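Xylanase and alpha-amylase inhibitor protein (PDB 3MU7) inhibits xylanase and alpha-amylase and is built as a TIM barrel of the glycosyl hydrolase family 18 type. Local coordinates at residues 3-8 and 249-254; 175-180 and 211-216; 218-223 and 256-261. One frame throughout, in Å; residues are numbered along the deposited sequence.

Contact 1: residues 3-8 and 249-254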
ATOM      1  N   LEU A   3       4.919  -1.099  17.330  1.00 20.73           N
ATOM      2  CA  LEU A   3       5.060  -0.680  15.894  1.00 17.96           C
ATOM      3  C   LEU A   3       4.365  -1.512  14.826  1.00 16.00           C
ATOM      4  O   LEU A   3       4.622  -2.701  14.652  1.00 15.94           O
ATOM      5  CB  LEU A   3       6.539  -0.572  15.449  1.00 18.21           C
ATOM      6  CG  LEU A   3       6.814   0.187  14.121  1.00 18.56           C
ATOM      7  CD1 LEU A   3       6.788   1.694  14.342  1.00 19.86           C
ATOM      8  CD2 LEU A   3       8.157  -0.230  13.524  1.00 19.40           C
ATOM      9  N   ASP A   4       3.444  -0.833  14.115  1.00 13.57           N
ATOM     10  CA  ASP A   4       2.717  -1.403  12.989  1.00 11.82           C
ATOM     11  C   ASP A   4       3.530  -1.198  11.720  1.00 10.01           C
ATOM     12  O   ASP A   4       3.983  -0.092  11.414  1.00  9.78           O
ATOM     13  CB  ASP A   4       1.329  -0.779  12.829  1.00 12.26           C
ATOM     14  CG  ASP A   4       0.364  -1.198  13.925  1.00 14.08           C
ATOM     15  OD1 ASP A   4       0.550  -2.278  14.518  1.00 15.50           O
ATOM     16  OD2 ASP A   4      -0.595  -0.443  14.183  1.00 17.84           O
ATOM     17  N   ILE A   5       3.701  -2.295  10.990  1.00  8.73           N
ATOM     18  CA  ILE A   5       4.410  -2.304   9.718  1.00  8.34           C
ATOM     19  C   ILE A   5       3.476  -2.794   8.619  1.00  7.45           C
ATOM     20  O   ILE A   5       2.847  -3.853   8.749  1.00  7.69           O
ATOM     21  CB  ILE A   5       5.689  -3.185   9.762  1.00  8.44           C
ATOM     22  CG1 ILE A   5       6.604  -2.752  10.913  1.00  8.77           C
ATOM     23  CG2 ILE A   5       6.426  -3.168   8.410  1.00  8.67           C
ATOM     24  CD1 ILE A   5       7.875  -3.551  11.032  1.00 10.50           C
ATOM     25  N   ALA A   6       3.380  -2.013   7.549  1.00  7.01           N
ATOM     26  CA  ALA A   6       2.718  -2.435   6.322  1.00  6.81           C
ATOM     27  C   ALA A   6       3.798  -2.878   5.341  1.00  6.87           C
ATOM     28  O   ALA A   6       4.860  -2.266   5.264  1.00  7.58           O
ATOM     29  CB  ALA A   6       1.914  -1.298   5.736  1.00  7.47           C
ATOM     30  N   VAL A   7       3.540  -3.931   4.579  1.00  6.54           N
ATOM     31  CA  VAL A   7       4.523  -4.386   3.607  1.00  6.37           C
ATOM     32  C   VAL A   7       3.845  -4.735   2.290  1.00  6.15           C
ATOM     33  O   VAL A   7       2.751  -5.312   2.284  1.00  6.88           O
ATOM     34  CB  VAL A   7       5.359  -5.582   4.168  1.00  6.42           C
ATOM     35  CG1 VAL A   7       4.522  -6.847   4.308  1.00  6.91           C
ATOM     36  CG2 VAL A   7       6.602  -5.837   3.320  1.00  7.26           C
ATOM     37  N   TYR A   8       4.486  -4.383   1.183  1.00  6.07           N
ATOM     38  CA  TYR A   8       4.029  -4.832  -0.123  1.00  6.20           C
ATOM     39  C   TYR A   8       4.489  -6.255  -0.387  1.00  6.51           C
ATOM     40  O   TYR A   8       5.632  -6.619  -0.093  1.00  6.81           O
ATOM     41  CB  TYR A   8       4.526  -3.905  -1.220  1.00  6.36           C
ATOM     42  CG  TYR A   8       3.686  -2.658  -1.376  1.00  6.20           C
ATOM     43  CD1 TYR A   8       3.997  -1.489  -0.681  1.00  6.42           C
ATOM     44  CD2 TYR A   8       2.570  -2.652  -2.209  1.00  6.36           C
ATOM     45  CE1 TYR A   8       3.225  -0.340  -0.828  1.00  6.28           C
ATOM     46  CE2 TYR A   8       1.792  -1.504  -2.368  1.00  6.68           C
ATOM     47  CZ  TYR A   8       2.126  -0.358  -1.666  1.00  6.09           C
ATOM     48  OH  TYR A   8       1.388   0.796  -1.803  1.00  6.68           O
ATOM     49  N   GLY A 249       1.436   6.384  12.097  1.00  9.68           N
ATOM     50  CA  GLY A 249       0.846   5.058  11.948  1.00  9.96           C
ATOM     51  C   GLY A 249       1.838   3.925  12.119  1.00  9.36           C
ATOM     52  O   GLY A 249       1.473   2.826  12.541  1.00 10.25           O
ATOM     53  N   GLY A 250       3.100   4.192  11.801  1.00  8.70           N
ATOM     54  CA  GLY A 250       4.128   3.160  11.749  1.00  8.77           C
ATOM     55  C   GLY A 250       4.948   3.332  10.485  1.00  7.90           C
ATOM     56  O   GLY A 250       5.091   4.452   9.973  1.00  7.69           O
ATOM     57  N   ILE A 251       5.504   2.230   9.987  1.00  7.96           N
ATOM     58  CA  ILE A 251       6.254   2.265   8.734  1.00  7.72           C
ATOM     59  C   ILE A 251       5.665   1.318   7.700  1.00  7.20           C
ATOM     60  O   ILE A 251       4.961   0.365   8.032  1.00  7.50           O
ATOM     61  CB  ILE A 251       7.770   1.979   8.913  1.00  8.49           C
ATOM     62  CG1 ILE A 251       8.008   0.552   9.413  1.00  9.47           C
ATOM     63  CG2 ILE A 251       8.426   3.039   9.809  1.00  9.45           C
ATOM     64  CD1 ILE A 251       9.470   0.117   9.402  1.00 11.74           C
ATOM     65  N   MET A 252       5.954   1.623   6.444  1.00  6.81           N
ATOM     66  CA  MET A 252       5.668   0.732   5.333  1.00  6.30           C
ATOM     67  C   MET A 252       7.008   0.326   4.729  1.00  6.18           C
ATOM     68  O   MET A 252       7.944   1.132   4.696  1.00  6.70           O
ATOM     69  CB  MET A 252       4.760   1.428   4.316  1.00  6.24           C
ATOM     70  CG  MET A 252       4.495   0.643   3.028  1.00  6.84           C
ATOM     71  SD  MET A 252       5.761   0.839   1.748  1.00  7.18           S
ATOM     72  CE  MET A 252       5.272   2.405   1.032  1.00  8.18           C
ATOM     73  N   LEU A 253       7.106  -0.924   4.272  1.00  6.33           N
ATOM     74  CA  LEU A 253       8.329  -1.417   3.656  1.00  6.61           C
ATOM     75  C   LEU A 253       8.114  -1.870   2.226  1.00  6.58           C
ATOM     76  O   LEU A 253       7.199  -2.660   1.922  1.00  6.71           O
ATOM     77  CB  LEU A 253       8.943  -2.556   4.482  1.00  7.55           C
ATOM     78  CG  LEU A 253       9.505  -2.149   5.840  1.00  7.96           C
ATOM     79  CD1 LEU A 253       9.908  -3.383   6.628  1.00  9.47           C
ATOM     80  CD2 LEU A 253      10.685  -1.200   5.700  1.00  9.93           C
ATOM     81  N   TRP A 254       8.991  -1.391   1.372  1.00  6.45           N
ATOM     82  CA  TRP A 254       9.077  -1.830  -0.014  1.00  6.48           C
ATOM     83  C   TRP A 254      10.321  -2.722  -0.080  1.00  6.39           C
ATOM     84  O   TRP A 254      11.418  -2.230  -0.081  1.00  6.71           O
ATOM     85  CB  TRP A 254       9.257  -0.608  -0.943  1.00  6.98           C
ATOM     86  CG  TRP A 254       9.309  -1.093  -2.397  1.00  7.12           C
ATOM     87  CD1 TRP A 254      10.400  -1.323  -3.152  1.00  8.36           C
ATOM     88  CD2 TRP A 254       8.184  -1.430  -3.194  1.00  7.93           C
ATOM     89  NE1 TRP A 254      10.010  -1.786  -4.400  1.00  8.77           N
ATOM     90  CE2 TRP A 254       8.648  -1.869  -4.440  1.00  8.81           C
ATOM     91  CE3 TRP A 254       6.818  -1.365  -2.980  1.00  9.37           C
ATOM     92  CZ2 TRP A 254       7.773  -2.275  -5.461  1.00  9.68           C
ATOM     93  CZ3 TRP A 254       5.975  -1.784  -3.951  1.00 10.74           C
ATOM     94  CH2 TRP A 254       6.455  -2.207  -5.200  1.00 10.25           C
TER
HETATM   95  O   HOH W   1       2.920   1.882  14.754  1.00 18.10           O
HETATM   96  O   HOH W   2      -1.047   2.029  13.085  1.00 22.62           O
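The ring of Tyr-8 is met from two directions by the strand beside it. Over one face, toward the rim, comes CZ3 of Trp-254, 3.6 Å from Tyr-8 CG, the rings meeting obliquely with planes at 58°. At the edge, in the ring plane, sits the sulfur of Met-252, its SD 3.8 Å from Tyr-8 CD1, a Met-aromatic contact made with the methionine chain bent at chi2 (-85°) and chi3 (-81°). The phenol hydroxyl reaches further, bonding to Asp-122 and His-124. On the sheet face carrying Ile-5, Val-7 and Leu-253, Ile-5 and Ile-251 run side by side, CG1 to CG1 3.9 Å, while Ile-5 CG2 meets Leu-253 CD1 at an angle. Four backbone bonds tie the strands in parallel, from Ile-251 N to Asp-4 O (3.1 Å) through to Tyr-8 N to Leu-253 O (3.3 Å). Gly-250 has backbone angles that call for glycine, and a side chain would also collide with Asp-4 O. Beyond it, two waters each link Asp-4 to Gly-249 O, one at the backbone N and one at OD2. Pairing of the first barrel strand, 5-9, with the last, 248-254, closes the barrel, as in TIM-barrel folds.

Contact 2: residues 175-180 and 211-216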
ATOM      1  N   ASP A 175      -8.149   5.963   5.027  1.00  6.99           N
ATOM      2  CA  ASP A 175      -7.944   5.540   6.403  1.00  7.51           C
ATOM      3  C   ASP A 175      -6.489   5.646   6.820  1.00  7.28           C
ATOM      4  O   ASP A 175      -6.188   5.906   7.986  1.00  8.09           O
ATOM      5  CB  ASP A 175      -8.421   4.104   6.565  1.00  7.71           C
ATOM      6  CG  ASP A 175      -9.892   3.967   6.291  1.00  8.83           C
ATOM      7  OD1 ASP A 175     -10.693   4.437   7.126  1.00 12.20           O
ATOM      8  OD2 ASP A 175     -10.258   3.433   5.231  1.00  8.70           O
ATOM      9  N   ALA A 176      -5.589   5.426   5.862  1.00  6.98           N
ATOM     10  CA  ALA A 176      -4.160   5.506   6.104  1.00  7.09           C
ATOM     11  C   ALA A 176      -3.466   5.824   4.807  1.00  7.06           C
ATOM     12  O   ALA A 176      -3.955   5.502   3.723  1.00  6.69           O
ATOM     13  CB  ALA A 176      -3.625   4.200   6.670  1.00  7.97           C
ATOM     14  N   ILE A 177      -2.325   6.478   4.923  1.00  7.07           N
ATOM     15  CA  ILE A 177      -1.447   6.645   3.780  1.00  7.98           C
ATOM     16  C   ILE A 177      -0.047   6.223   4.182  1.00  7.41           C
ATOM     17  O   ILE A 177       0.347   6.376   5.340  1.00  8.93           O
ATOM     18  CB  ILE A 177      -1.464   8.081   3.226  1.00  8.49           C
ATOM     19  CG1 ILE A 177      -0.707   9.042   4.135  1.00 10.39           C
ATOM     20  CG2 ILE A 177      -2.898   8.533   2.914  1.00  8.94           C
ATOM     21  CD1 ILE A 177      -0.577  10.419   3.562  1.00 11.75           C
ATOM     22  N   TRP A 178       0.684   5.640   3.243  1.00  6.36           N
ATOM     23  CA  TRP A 178       2.113   5.368   3.425  1.00  6.64           C
ATOM     24  C   TRP A 178       2.836   6.169   2.370  1.00  6.73           C
ATOM     25  O   TRP A 178       2.667   5.950   1.162  1.00  7.70           O
ATOM     26  CB  TRP A 178       2.473   3.875   3.328  1.00  7.01           C
ATOM     27  CG  TRP A 178       1.353   3.007   2.863  1.00  6.77           C
ATOM     28  CD1 TRP A 178       0.958   2.799   1.571  1.00  7.14           C
ATOM     29  CD2 TRP A 178       0.463   2.243   3.687  1.00  6.80           C
ATOM     30  NE1 TRP A 178      -0.131   1.954   1.545  1.00  7.32           N
ATOM     31  CE2 TRP A 178      -0.451   1.598   2.828  1.00  7.02           C
ATOM     32  CE3 TRP A 178       0.350   2.040   5.070  1.00  8.07           C
ATOM     33  CZ2 TRP A 178      -1.465   0.758   3.308  1.00  7.79           C
ATOM     34  CZ3 TRP A 178      -0.665   1.215   5.545  1.00  8.40           C
ATOM     35  CH2 TRP A 178      -1.555   0.583   4.666  1.00  8.52           C
ATOM     36  N   VAL A 179       3.621   7.131   2.834  1.00  6.57           N
ATOM     37  CA  VAL A 179       4.354   8.013   1.944  1.00  6.97           C
ATOM     38  C   VAL A 179       5.653   7.330   1.526  1.00  6.48           C
ATOM     39  O   VAL A 179       6.387   6.813   2.376  1.00  7.54           O
ATOM     40  CB  VAL A 179       4.652   9.357   2.645  1.00  6.87           C
ATOM     41  CG1 VAL A 179       5.402  10.291   1.725  1.00  8.04           C
ATOM     42  CG2 VAL A 179       3.357  10.015   3.133  1.00  7.54           C
ATOM     43  N   GLN A 180       5.943   7.343   0.228  1.00  6.83           N
ATOM     44  CA  GLN A 180       7.164   6.733  -0.280  1.00  7.03           C
ATOM     45  C   GLN A 180       8.350   7.661  -0.076  1.00  6.90           C
ATOM     46  O   GLN A 180       8.611   8.537  -0.905  1.00  7.23           O
ATOM     47  CB  GLN A 180       7.025   6.399  -1.758  1.00  6.78           C
ATOM     48  CG  GLN A 180       5.885   5.468  -2.102  1.00  8.00           C
ATOM     49  CD  GLN A 180       5.808   5.253  -3.591  1.00  8.60           C
ATOM     50  OE1 GLN A 180       6.766   4.777  -4.208  1.00  8.78           O
ATOM     51  NE2 GLN A 180       4.684   5.610  -4.189  1.00  9.59           N
ATOM     52  N   ASP A 211      -6.174   9.777   9.186  1.00 10.06           N
ATOM     53  CA  ASP A 211      -5.932   9.458  10.589  1.00 10.74           C
ATOM     54  C   ASP A 211      -4.535   8.894  10.837  1.00 10.11           C
ATOM     55  O   ASP A 211      -4.010   9.021  11.942  1.00 10.38           O
ATOM     56  CB  ASP A 211      -6.978   8.472  11.116  1.00 12.20           C
ATOM     57  CG  ASP A 211      -8.366   9.083  11.248  1.00 14.02           C
ATOM     58  OD1 ASP A 211      -8.493  10.322  11.328  1.00 17.37           O
ATOM     59  OD2 ASP A 211      -9.337   8.294  11.276  1.00 19.07           O
ATOM     60  N   LYS A 212      -3.938   8.254   9.837  1.00  9.39           N
ATOM     61  CA  LYS A 212      -2.660   7.562  10.013  1.00  9.40           C
ATOM     62  C   LYS A 212      -1.733   7.792   8.819  1.00  8.63           C
ATOM     63  O   LYS A 212      -2.071   7.471   7.716  1.00  8.77           O
ATOM     64  CB  LYS A 212      -2.905   6.065  10.167  1.00 10.24           C
ATOM     65  CG  LYS A 212      -3.663   5.649  11.474  1.00 12.85           C
ATOM     66  CD  LYS A 212      -2.948   6.107  12.759  1.00 17.19           C
ATOM     67  CE  LYS A 212      -3.903   6.215  13.991  1.00 20.12           C
ATOM     68  NZ  LYS A 212      -3.303   5.808  15.242  1.00 23.04           N
ATOM     69  N   VAL A 213      -0.564   8.321   9.114  1.00  7.77           N
ATOM     70  CA  VAL A 213       0.488   8.470   8.122  1.00  7.91           C
ATOM     71  C   VAL A 213       1.628   7.529   8.506  1.00  7.52           C
ATOM     72  O   VAL A 213       2.164   7.586   9.623  1.00  7.46           O
ATOM     73  CB  VAL A 213       0.995   9.934   8.010  1.00  7.52           C
ATOM     74  CG1 VAL A 213       2.031  10.057   6.893  1.00  9.14           C
ATOM     75  CG2 VAL A 213      -0.157  10.911   7.775  1.00  9.42           C
ATOM     76  N   PHE A 214       1.973   6.650   7.576  1.00  7.28           N
ATOM     77  CA  PHE A 214       3.085   5.727   7.731  1.00  7.12           C
ATOM     78  C   PHE A 214       4.263   6.222   6.895  1.00  7.05           C
ATOM     79  O   PHE A 214       4.067   6.774   5.802  1.00  7.23           O
ATOM     80  CB  PHE A 214       2.700   4.340   7.206  1.00  7.03           C
ATOM     81  CG  PHE A 214       1.702   3.584   8.057  1.00  7.04           C
ATOM     82  CD1 PHE A 214       0.367   3.975   8.130  1.00  7.78           C
ATOM     83  CD2 PHE A 214       2.095   2.425   8.722  1.00  8.12           C
ATOM     84  CE1 PHE A 214      -0.544   3.242   8.887  1.00  7.94           C
ATOM     85  CE2 PHE A 214       1.185   1.686   9.474  1.00  8.94           C
ATOM     86  CZ  PHE A 214      -0.133   2.095   9.560  1.00  8.93           C
ATOM     87  N   LEU A 215       5.482   5.998   7.383  1.00  6.84           N
ATOM     88  CA  LEU A 215       6.678   6.313   6.601  1.00  6.83           C
ATOM     89  C   LEU A 215       7.113   5.096   5.809  1.00  6.25           C
ATOM     90  O   LEU A 215       7.417   4.055   6.389  1.00  6.80           O
ATOM     91  CB  LEU A 215       7.828   6.795   7.486  1.00  7.40           C
ATOM     92  CG  LEU A 215       7.597   8.071   8.292  1.00  8.08           C
ATOM     93  CD1 LEU A 215       7.207   7.735   9.725  1.00  9.18           C
ATOM     94  CD2 LEU A 215       8.851   8.921   8.266  1.00  9.76           C
ATOM     95  N   GLY A 216       7.119   5.225   4.489  1.00  6.44           N
ATOM     96  CA  GLY A 216       7.557   4.156   3.595  1.00  6.36           C
ATOM     97  C   GLY A 216       9.044   4.212   3.330  1.00  6.43           C
ATOM     98  O   GLY A 216       9.573   5.252   2.915  1.00  6.93           O
TER
HETATM   99  O   HOH W   3     -10.093   5.594   9.471  1.00 26.96           O
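Aromatic packing joins Trp-178 to Phe-214: the indole turns an edge to the phenylalanine face, with Trp-178 CE3 3.6 Å from Phe-214 CD1 and the planes at 70°, a T-shaped pair. The two side chains leave neighbouring strands in the same direction. Ala-176 CB adds a third surface, 3.9 Å from Phe-214 CE1. With an alanine here instead of Phe-214, the ring would be gone, and a gap would probably open beside the six-membered ring of Trp-178, leaving Ala-176 CB without its aromatic neighbour. The indole NE1 is satisfied by Asp-122 OD1, so the tryptophan is held at its polar edge as well.

Aliphatic contacts occupy the other face of the sheet. Val-213 CG1 lies 4.0 Å from Ile-177 CG1 and equally far from Val-179 CG2, one methyl serving two residues. Trp-201 and Trp-204 of helix 195-207 cover this face, as expected of a beta-alpha-beta crossover in a TIM barrel, where strand 176-180, the helix and strand 213-218 follow in order and the strands lie side by side.

Hydrogen bonds between the backbones number four. Phe-214 N gives the straightest to Ile-177 O (2.8 Å, 171° at the hydrogen), whereas Gly-216 N to Val-179 O is more bent at 139°, its donor tilted from the carbonyl plane. A side chain on Gly-216 would run into that same Val-179 O.

Charged groups lie at the start of both segments. One water donates to Asp-175 OD1 (2.7 Å) and weakly to Asp-211 OD2, while the other oxygen of Asp-175 forms a salt bridge with Arg-144.

Contact 3: residues 218-223 and 256-261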
ATOM      1  N   PRO A 218      12.597   1.731   1.775  1.00  7.05           N
ATOM      2  CA  PRO A 218      13.068   0.508   1.118  1.00  7.65           C
ATOM      3  C   PRO A 218      13.636  -0.470   2.136  1.00  7.84           C
ATOM      4  O   PRO A 218      14.292  -0.062   3.095  1.00  8.25           O
ATOM      5  CB  PRO A 218      14.190   0.999   0.192  1.00  8.00           C
ATOM      6  CG  PRO A 218      14.114   2.491   0.190  1.00  8.53           C
ATOM      7  CD  PRO A 218      13.453   2.891   1.467  1.00  7.45           C
ATOM      8  N   ALA A 219      13.407  -1.761   1.921  1.00  7.52           N
ATOM      9  CA  ALA A 219      13.857  -2.784   2.862  1.00  8.24           C
ATOM     10  C   ALA A 219      15.319  -3.194   2.663  1.00  8.44           C
ATOM     11  O   ALA A 219      15.885  -3.885   3.511  1.00  8.99           O
ATOM     12  CB  ALA A 219      12.937  -4.001   2.808  1.00  8.74           C
ATOM     13  N   HIS A 220      15.923  -2.758   1.561  1.00  8.80           N
ATOM     14  CA  HIS A 220      17.282  -3.152   1.183  1.00  9.52           C
ATOM     15  C   HIS A 220      17.775  -2.103   0.197  1.00 10.20           C
ATOM     16  O   HIS A 220      16.963  -1.530  -0.527  1.00  9.98           O
ATOM     17  CB  HIS A 220      17.232  -4.527   0.501  1.00  9.68           C
ATOM     18  CG  HIS A 220      18.573  -5.134   0.220  1.00 11.03           C
ATOM     19  ND1 HIS A 220      19.349  -4.765  -0.857  1.00 11.88           N
ATOM     20  CD2 HIS A 220      19.251  -6.119   0.855  1.00 12.78           C
ATOM     21  CE1 HIS A 220      20.459  -5.483  -0.862  1.00 12.36           C
ATOM     22  NE2 HIS A 220      20.424  -6.311   0.167  1.00 13.21           N
ATOM     23  N   PRO A 221      19.103  -1.851   0.140  1.00 11.47           N
ATOM     24  CA  PRO A 221      19.626  -0.889  -0.845  1.00 12.31           C
ATOM     25  C   PRO A 221      19.225  -1.158  -2.305  1.00 12.45           C
ATOM     26  O   PRO A 221      19.063  -0.214  -3.085  1.00 13.46           O
ATOM     27  CB  PRO A 221      21.146  -1.016  -0.689  1.00 13.13           C
ATOM     28  CG  PRO A 221      21.355  -1.463   0.692  1.00 13.40           C
ATOM     29  CD  PRO A 221      20.141  -2.263   1.107  1.00 11.47           C
ATOM     30  N   ASP A 222      19.064  -2.430  -2.663  1.00 11.78           N
ATOM     31  CA  ASP A 222      18.708  -2.812  -4.027  1.00 12.19           C
ATOM     32  C   ASP A 222      17.216  -2.652  -4.317  1.00 11.35           C
ATOM     33  O   ASP A 222      16.809  -2.762  -5.464  1.00 11.55           O
ATOM     34  CB  ASP A 222      19.087  -4.274  -4.294  1.00 12.99           C
ATOM     35  CG  ASP A 222      20.560  -4.472  -4.640  1.00 15.26           C
ATOM     36  OD1 ASP A 222      21.173  -3.593  -5.298  1.00 20.38           O
ATOM     37  OD2 ASP A 222      21.091  -5.559  -4.308  1.00 20.85           O
ATOM     38  N   ALA A 223      16.407  -2.431  -3.279  1.00 10.72           N
ATOM     39  CA  ALA A 223      14.948  -2.396  -3.428  1.00 10.45           C
ATOM     40  C   ALA A 223      14.426  -1.107  -4.057  1.00 10.19           C
ATOM     41  O   ALA A 223      13.296  -1.069  -4.540  1.00 10.46           O
ATOM     42  CB  ALA A 223      14.274  -2.632  -2.080  1.00 10.05           C
ATOM     43  N   SER A 256       8.300  -7.067   0.629  1.00  6.56           N
ATOM     44  CA  SER A 256       8.454  -8.359   1.326  1.00  6.94           C
ATOM     45  C   SER A 256       9.627  -9.196   0.782  1.00  6.81           C
ATOM     46  O   SER A 256      10.408  -9.732   1.529  1.00  7.52           O
ATOM     47  CB  SER A 256       7.152  -9.140   1.260  1.00  7.02           C
ATOM     48  OG  SER A 256       7.237 -10.389   1.943  1.00  7.05           O
ATOM     49  N   TYR A 257       9.738  -9.212  -0.541  1.00  7.08           N
ATOM     50  CA  TYR A 257      10.827  -9.928  -1.191  1.00  7.74           C
ATOM     51  C   TYR A 257      12.171  -9.501  -0.608  1.00  7.93           C
ATOM     52  O   TYR A 257      12.970 -10.341  -0.192  1.00  8.69           O
ATOM     53  CB  TYR A 257      10.762  -9.662  -2.689  1.00  8.08           C
ATOM     54  CG  TYR A 257      11.855 -10.255  -3.529  1.00  9.17           C
ATOM     55  CD1 TYR A 257      12.067 -11.631  -3.574  1.00  9.83           C
ATOM     56  CD2 TYR A 257      12.633  -9.438  -4.339  1.00 11.20           C
ATOM     57  CE1 TYR A 257      13.056 -12.170  -4.387  1.00 11.65           C
ATOM     58  CE2 TYR A 257      13.620  -9.966  -5.153  1.00 12.90           C
ATOM     59  CZ  TYR A 257      13.825 -11.329  -5.173  1.00 12.81           C
ATOM     60  OH  TYR A 257      14.813 -11.840  -5.984  1.00 15.85           O
ATOM     61  N   TRP A 258      12.410  -8.196  -0.561  1.00  7.70           N
ATOM     62  CA  TRP A 258      13.673  -7.680  -0.045  1.00  8.26           C
ATOM     63  C   TRP A 258      13.807  -7.745   1.468  1.00  8.22           C
ATOM     64  O   TRP A 258      14.905  -7.961   1.984  1.00  9.58           O
ATOM     65  CB  TRP A 258      13.941  -6.272  -0.574  1.00  8.30           C
ATOM     66  CG  TRP A 258      14.337  -6.302  -2.015  1.00  8.78           C
ATOM     67  CD1 TRP A 258      13.588  -5.910  -3.083  1.00  9.26           C
ATOM     68  CD2 TRP A 258      15.575  -6.784  -2.546  1.00  9.43           C
ATOM     69  NE1 TRP A 258      14.288  -6.107  -4.252  1.00 10.07           N
ATOM     70  CE2 TRP A 258      15.508  -6.646  -3.949  1.00  9.48           C
ATOM     71  CE3 TRP A 258      16.734  -7.326  -1.971  1.00 10.10           C
ATOM     72  CZ2 TRP A 258      16.561  -7.022  -4.791  1.00 11.53           C
ATOM     73  CZ3 TRP A 258      17.779  -7.703  -2.808  1.00 11.42           C
ATOM     74  CH2 TRP A 258      17.682  -7.550  -4.204  1.00 12.40           C
ATOM     75  N   ASP A 259      12.701  -7.568   2.186  1.00  8.17           N
ATOM     76  CA  ASP A 259      12.695  -7.675   3.645  1.00  8.46           C
ATOM     77  C   ASP A 259      13.063  -9.092   4.095  1.00  8.87           C
ATOM     78  O   ASP A 259      13.702  -9.279   5.132  1.00  9.27           O
ATOM     79  CB  ASP A 259      11.323  -7.274   4.187  1.00  8.30           C
ATOM     80  CG  ASP A 259      11.339  -6.945   5.665  1.00  9.23           C
ATOM     81  OD1 ASP A 259      12.386  -6.536   6.203  1.00 10.21           O
ATOM     82  OD2 ASP A 259      10.274  -7.075   6.286  1.00 10.22           O
ATOM     83  N   THR A 260      12.678 -10.093   3.308  1.00  9.60           N
ATOM     84  CA  THR A 260      13.060 -11.479   3.589  1.00 11.20           C
ATOM     85  C   THR A 260      14.585 -11.625   3.582  1.00 12.03           C
ATOM     86  O   THR A 260      15.141 -12.293   4.460  1.00 13.49           O
ATOM     87  CB  THR A 260      12.434 -12.442   2.565  1.00 10.70           C
ATOM     88  OG1 THR A 260      11.005 -12.327   2.598  1.00 10.79           O
ATOM     89  CG2 THR A 260      12.816 -13.897   2.839  1.00 11.47           C
ATOM     90  N   VAL A 261      15.230 -10.996   2.599  1.00 13.10           N
ATOM     91  CA  VAL A 261      16.692 -10.985   2.422  1.00 14.27           C
ATOM     92  C   VAL A 261      17.387 -10.201   3.543  1.00 13.94           C
ATOM     93  O   VAL A 261      18.337 -10.680   4.177  1.00 14.53           O
ATOM     94  CB  VAL A 261      17.075 -10.337   1.040  1.00 14.40           C
ATOM     95  CG1 VAL A 261      18.592 -10.173   0.884  1.00 15.73           C
ATOM     96  CG2 VAL A 261      16.482 -11.122  -0.128  1.00 15.88           C
TER
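Trp-258 carries this contact, and its side chain can be followed outward from the helix against segment 218-223. Trp-258 CB lies between His-220 CB (3.9 Å) and Ala-223 CB (4.0 Å), with Ala-219 CB slightly farther. With CG anti to the carbonyl carbon (chi1 -73°), the indole extends along the loop that follows strand 213-218. CG and CD1 meet the methyl of Ala-223, which lies over the ring face, Ala-223 CB being 3.5 Å from Trp-258 CD1, and NE1 passes near Ala-223 CA. On the benzo side Trp-258 CE3 comes 3.6 Å from His-220 CG; the His-220 ring and the six-membered ring of Trp-258 are inclined at 32°. Helix 256-262 follows strand 248-254, so the indole joins the beta-alpha connections of two adjacent strands of the TIM barrel. Further out, CZ3 approaches His-220 ND1. At the far end Trp-258 CH2 lies 3.6 Å from Asp-222 CB, which sits over the six-membered ring in a CH-pi contact. Tyr-257 CD2 lies over the opposite face, toward the rim. Asp-222 N donates to His-220 ND1 (3.0 Å, 171°) in the imidazole plane, fixing the rotation of that ring. Nearer the helix backbone, Ala-219 CB lies 3.6 Å from Asp-259 N.

In the fold
Contacts 1 and 2 are buried in the barrel wall and, through strands 213-218 and 248-254, belong to one continuous sheet: Met-252 N probably bonds to Leu-215 O, and Gly-249 N to Val-213 O. Contact 1 joins the first and last barrel strands, and contact 2 is nested within the loop it closes. Contact 3 lies nearer the surface, its centre about 15 Å from the chain centre against about 9 Å for the others. The strand pairs combine regular backbone bonding with side-chain packing on both faces, while 218-223 and 256-261 meet by nonpolar and aromatic packing, without a hydrogen bond between them, tied to contact 1 by probable bonds of Ala-219 N to Trp-254 O and Ser-256 N to Tyr-8 O.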